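Local coordinates for peptide methionine sulfoxide reductase MsrA (PDB 5FA9), which probably repairs oxidised proteins by reducing both S- and R-epimers of methionine sulfoxide back to methionine, as a fusion of MsrA and MsrB enzymes, at residues Tyr163-Phe168 with Ser261-Ala266. The protein carries 2 engineered substitutions. Numbering follows the deposited sequence.
Sequences YDESKF and SKTGGA
Thr263 meets the 163-168 segment with both branches of its side chain. The tight spot is its methyl CG2, anti to the backbone N, which packs 3.3 Å from the carbonyl O of Phe168, while OG1 lies 3.2 Å from OE1 of Glu165. Lys217 joins the polar side: its NZ forms a salt bridge with Glu165 OE2 and a hydrogen bond with Thr263 OG1, tying the two side chains together through a shared cation. The Glu165 chain is extended beyond CG, which carries its carboxylate across to the threonine hydroxyl. The CB of Phe168 points toward 261-266, but its ring turns away and is buried on Pro218, Tyr304 and Tyr307. The solvent side is the exposed turn built by Asp164 and Ser166. There Asp164 OD1 accepts from Ser166 OG, at 2.8 Å on the syn side of the carboxylate, and from Ser166 N, at 3.2 Å from above the carboxylate plane, both from the same face. Phe168 N bonds to Glu165 O at 3.1 Å. Segment 163-168, probably part of the linker between the two enzyme units, thus folds as an Asx turn running into a type I beta turn, set against the loop between antiparallel strands 256-261 and 267-272 of the MsrB (SelR) domain.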
ATOM      1  N   TYR B 163     -11.398 -23.190   5.118  1.00 44.63           N
ATOM      2  CA  TYR B 163     -12.763 -23.701   5.070  1.00 42.32           C
ATOM      3  C   TYR B 163     -12.790 -25.223   5.118  1.00 50.95           C
ATOM      4  O   TYR B 163     -11.762 -25.878   4.945  1.00 48.86           O
ATOM      5  CB  TYR B 163     -13.477 -23.208   3.811  1.00 43.87           C
ATOM      6  CG  TYR B 163     -13.540 -21.703   3.695  1.00 44.62           C
ATOM      7  CD1 TYR B 163     -14.414 -20.964   4.481  1.00 41.55           C
ATOM      8  CD2 TYR B 163     -12.729 -21.022   2.796  1.00 32.27           C
ATOM      9  CE1 TYR B 163     -14.476 -19.588   4.379  1.00 46.18           C
ATOM     10  CE2 TYR B 163     -12.785 -19.646   2.686  1.00 34.85           C
ATOM     11  CZ  TYR B 163     -13.661 -18.934   3.480  1.00 37.35           C
ATOM     12  OH  TYR B 163     -13.722 -17.563   3.377  1.00 34.14           O
ATOM     13  N   ASP B 164     -13.974 -25.776   5.362  1.00 54.39           N
ATOM     14  CA  ASP B 164     -14.162 -27.222   5.370  1.00 50.04           C
ATOM     15  C   ASP B 164     -13.847 -27.819   4.002  1.00 51.17           C
ATOM     16  O   ASP B 164     -14.553 -27.566   3.026  1.00 51.97           O
ATOM     17  CB  ASP B 164     -15.595 -27.570   5.781  1.00 48.10           C
ATOM     18  CG  ASP B 164     -15.820 -29.064   5.910  1.00 63.28           C
ATOM     19  OD1 ASP B 164     -14.831 -29.803   6.101  1.00 60.36           O
ATOM     20  OD2 ASP B 164     -16.986 -29.499   5.818  1.00 75.45           O
ATOM     21  N   GLU B 165     -12.782 -28.610   3.940  1.00 50.58           N
ATOM     22  CA  GLU B 165     -12.364 -29.238   2.693  1.00 53.42           C
ATOM     23  C   GLU B 165     -12.524 -30.751   2.754  1.00 56.24           C
ATOM     24  O   GLU B 165     -11.946 -31.479   1.946  1.00 56.97           O
ATOM     25  CB  GLU B 165     -10.913 -28.878   2.369  1.00 49.58           C
ATOM     26  CG  GLU B 165     -10.685 -27.403   2.093  1.00 47.34           C
ATOM     27  CD  GLU B 165      -9.332 -27.133   1.466  1.00 57.67           C
ATOM     28  OE1 GLU B 165      -8.626 -28.107   1.129  1.00 62.62           O
ATOM     29  OE2 GLU B 165      -8.972 -25.947   1.311  1.00 52.35           O
ATOM     30  N   SER B 166     -13.310 -31.220   3.717  1.00 60.88           N
ATOM     31  CA  SER B 166     -13.534 -32.649   3.893  1.00 58.45           C
ATOM     32  C   SER B 166     -14.281 -33.233   2.699  1.00 62.82           C
ATOM     33  O   SER B 166     -14.096 -34.398   2.348  1.00 70.46           O
ATOM     34  CB  SER B 166     -14.309 -32.917   5.186  1.00 44.87           C
ATOM     35  OG  SER B 166     -15.598 -32.332   5.137  1.00 58.43           O
ATOM     36  N   LYS B 167     -15.133 -32.418   2.083  1.00 62.94           N
ATOM     37  CA  LYS B 167     -15.916 -32.859   0.935  1.00 55.32           C
ATOM     38  C   LYS B 167     -15.184 -32.648  -0.386  1.00 58.34           C
ATOM     39  O   LYS B 167     -15.691 -33.016  -1.445  1.00 63.46           O
ATOM     40  CB  LYS B 167     -17.256 -32.124   0.892  1.00 57.78           C
ATOM     41  CG  LYS B 167     -18.172 -32.396   2.069  1.00 61.49           C
ATOM     42  CD  LYS B 167     -19.344 -31.427   2.071  1.00 79.87           C
ATOM     43  CE  LYS B 167     -20.050 -31.407   0.722  1.00 68.24           C
ATOM     44  NZ  LYS B 167     -21.031 -30.291   0.619  1.00 61.26           N
ATOM     45  N   PHE B 168     -13.993 -32.058  -0.332  1.00 56.16           N
ATOM     46  CA  PHE B 168     -13.264 -31.763  -1.562  1.00 64.48           C
ATOM     47  C   PHE B 168     -12.099 -32.715  -1.797  1.00 63.55           C
ATOM     48  O   PHE B 168     -11.031 -32.300  -2.250  1.00 66.52           O
ATOM     49  CB  PHE B 168     -12.748 -30.320  -1.539  1.00 54.64           C
ATOM     50  CG  PHE B 168     -13.825 -29.295  -1.330  1.00 54.60           C
ATOM     51  CD1 PHE B 168     -15.100 -29.500  -1.827  1.00 48.14           C
ATOM     52  CD2 PHE B 168     -13.561 -28.125  -0.635  1.00 43.96           C
ATOM     53  CE1 PHE B 168     -16.094 -28.562  -1.635  1.00 47.99           C
ATOM     54  CE2 PHE B 168     -14.551 -27.181  -0.441  1.00 47.75           C
ATOM     55  CZ  PHE B 168     -15.821 -27.401  -0.942  1.00 51.61           C
ATOM     56  N   SER B 261      -4.708 -26.826  -9.292  1.00 47.14           N
ATOM     57  CA  SER B 261      -5.463 -26.851  -8.046  1.00 41.14           C
ATOM     58  C   SER B 261      -4.580 -27.362  -6.917  1.00 50.78           C
ATOM     59  O   SER B 261      -3.918 -28.387  -7.060  1.00 53.86           O
ATOM     60  CB  SER B 261      -6.708 -27.728  -8.183  1.00 40.40           C
ATOM     61  OG  SER B 261      -7.585 -27.223  -9.175  1.00 47.61           O
ATOM     62  N   LYS B 262      -4.561 -26.646  -5.798  1.00 47.02           N
ATOM     63  CA  LYS B 262      -3.723 -27.043  -4.674  1.00 50.07           C
ATOM     64  C   LYS B 262      -4.212 -28.348  -4.058  1.00 50.66           C
ATOM     65  O   LYS B 262      -3.413 -29.204  -3.680  1.00 58.64           O
ATOM     66  CB  LYS B 262      -3.680 -25.947  -3.609  1.00 50.97           C
ATOM     67  CG  LYS B 262      -2.778 -26.295  -2.439  1.00 49.08           C
ATOM     68  CD  LYS B 262      -2.562 -25.120  -1.510  1.00 51.93           C
ATOM     69  CE  LYS B 262      -1.531 -25.464  -0.451  1.00 54.89           C
ATOM     70  NZ  LYS B 262      -0.848 -24.253   0.075  1.00 68.52           N
ATOM     71  N   THR B 263      -5.529 -28.497  -3.966  1.00 49.93           N
ATOM     72  CA  THR B 263      -6.119 -29.700  -3.397  1.00 49.31           C
ATOM     73  C   THR B 263      -6.157 -30.820  -4.430  1.00 57.83           C
ATOM     74  O   THR B 263      -5.579 -31.887  -4.225  1.00 65.22           O
ATOM     75  CB  THR B 263      -7.542 -29.441  -2.874  1.00 44.98           C
ATOM     76  OG1 THR B 263      -7.492 -28.497  -1.798  1.00 48.59           O
ATOM     77  CG2 THR B 263      -8.168 -30.734  -2.377  1.00 43.88           C
ATOM     78  N   GLY B 264      -6.849 -30.569  -5.536  1.00 39.69           N
ATOM     79  CA  GLY B 264      -6.924 -31.523  -6.628  1.00 65.66           C
ATOM     80  C   GLY B 264      -5.572 -31.925  -7.189  1.00 62.94           C
ATOM     81  O   GLY B 264      -5.204 -33.100  -7.166  1.00 43.21           O
ATOM     82  N   GLY B 265      -4.831 -30.944  -7.689  1.00 61.43           N
ATOM     83  CA  GLY B 265      -3.598 -31.210  -8.407  1.00 38.30           C
ATOM     84  C   GLY B 265      -3.865 -31.155  -9.897  1.00 50.51           C
ATOM     85  O   GLY B 265      -2.951 -31.245 -10.714  1.00 52.68           O
ATOM     86  N   ALA B 266      -5.140 -31.000 -10.241  1.00 44.46           N
ATOM     87  CA  ALA B 266      -5.573 -30.970 -11.632  1.00 47.04           C
ATOM     88  C   ALA B 266      -5.077 -29.723 -12.353  1.00 49.63           C
ATOM     89  O   ALA B 266      -5.020 -28.638 -11.775  1.00 50.76           O
ATOM     90  CB  ALA B 266      -7.091 -31.054 -11.709  1.00 54.10           C
TER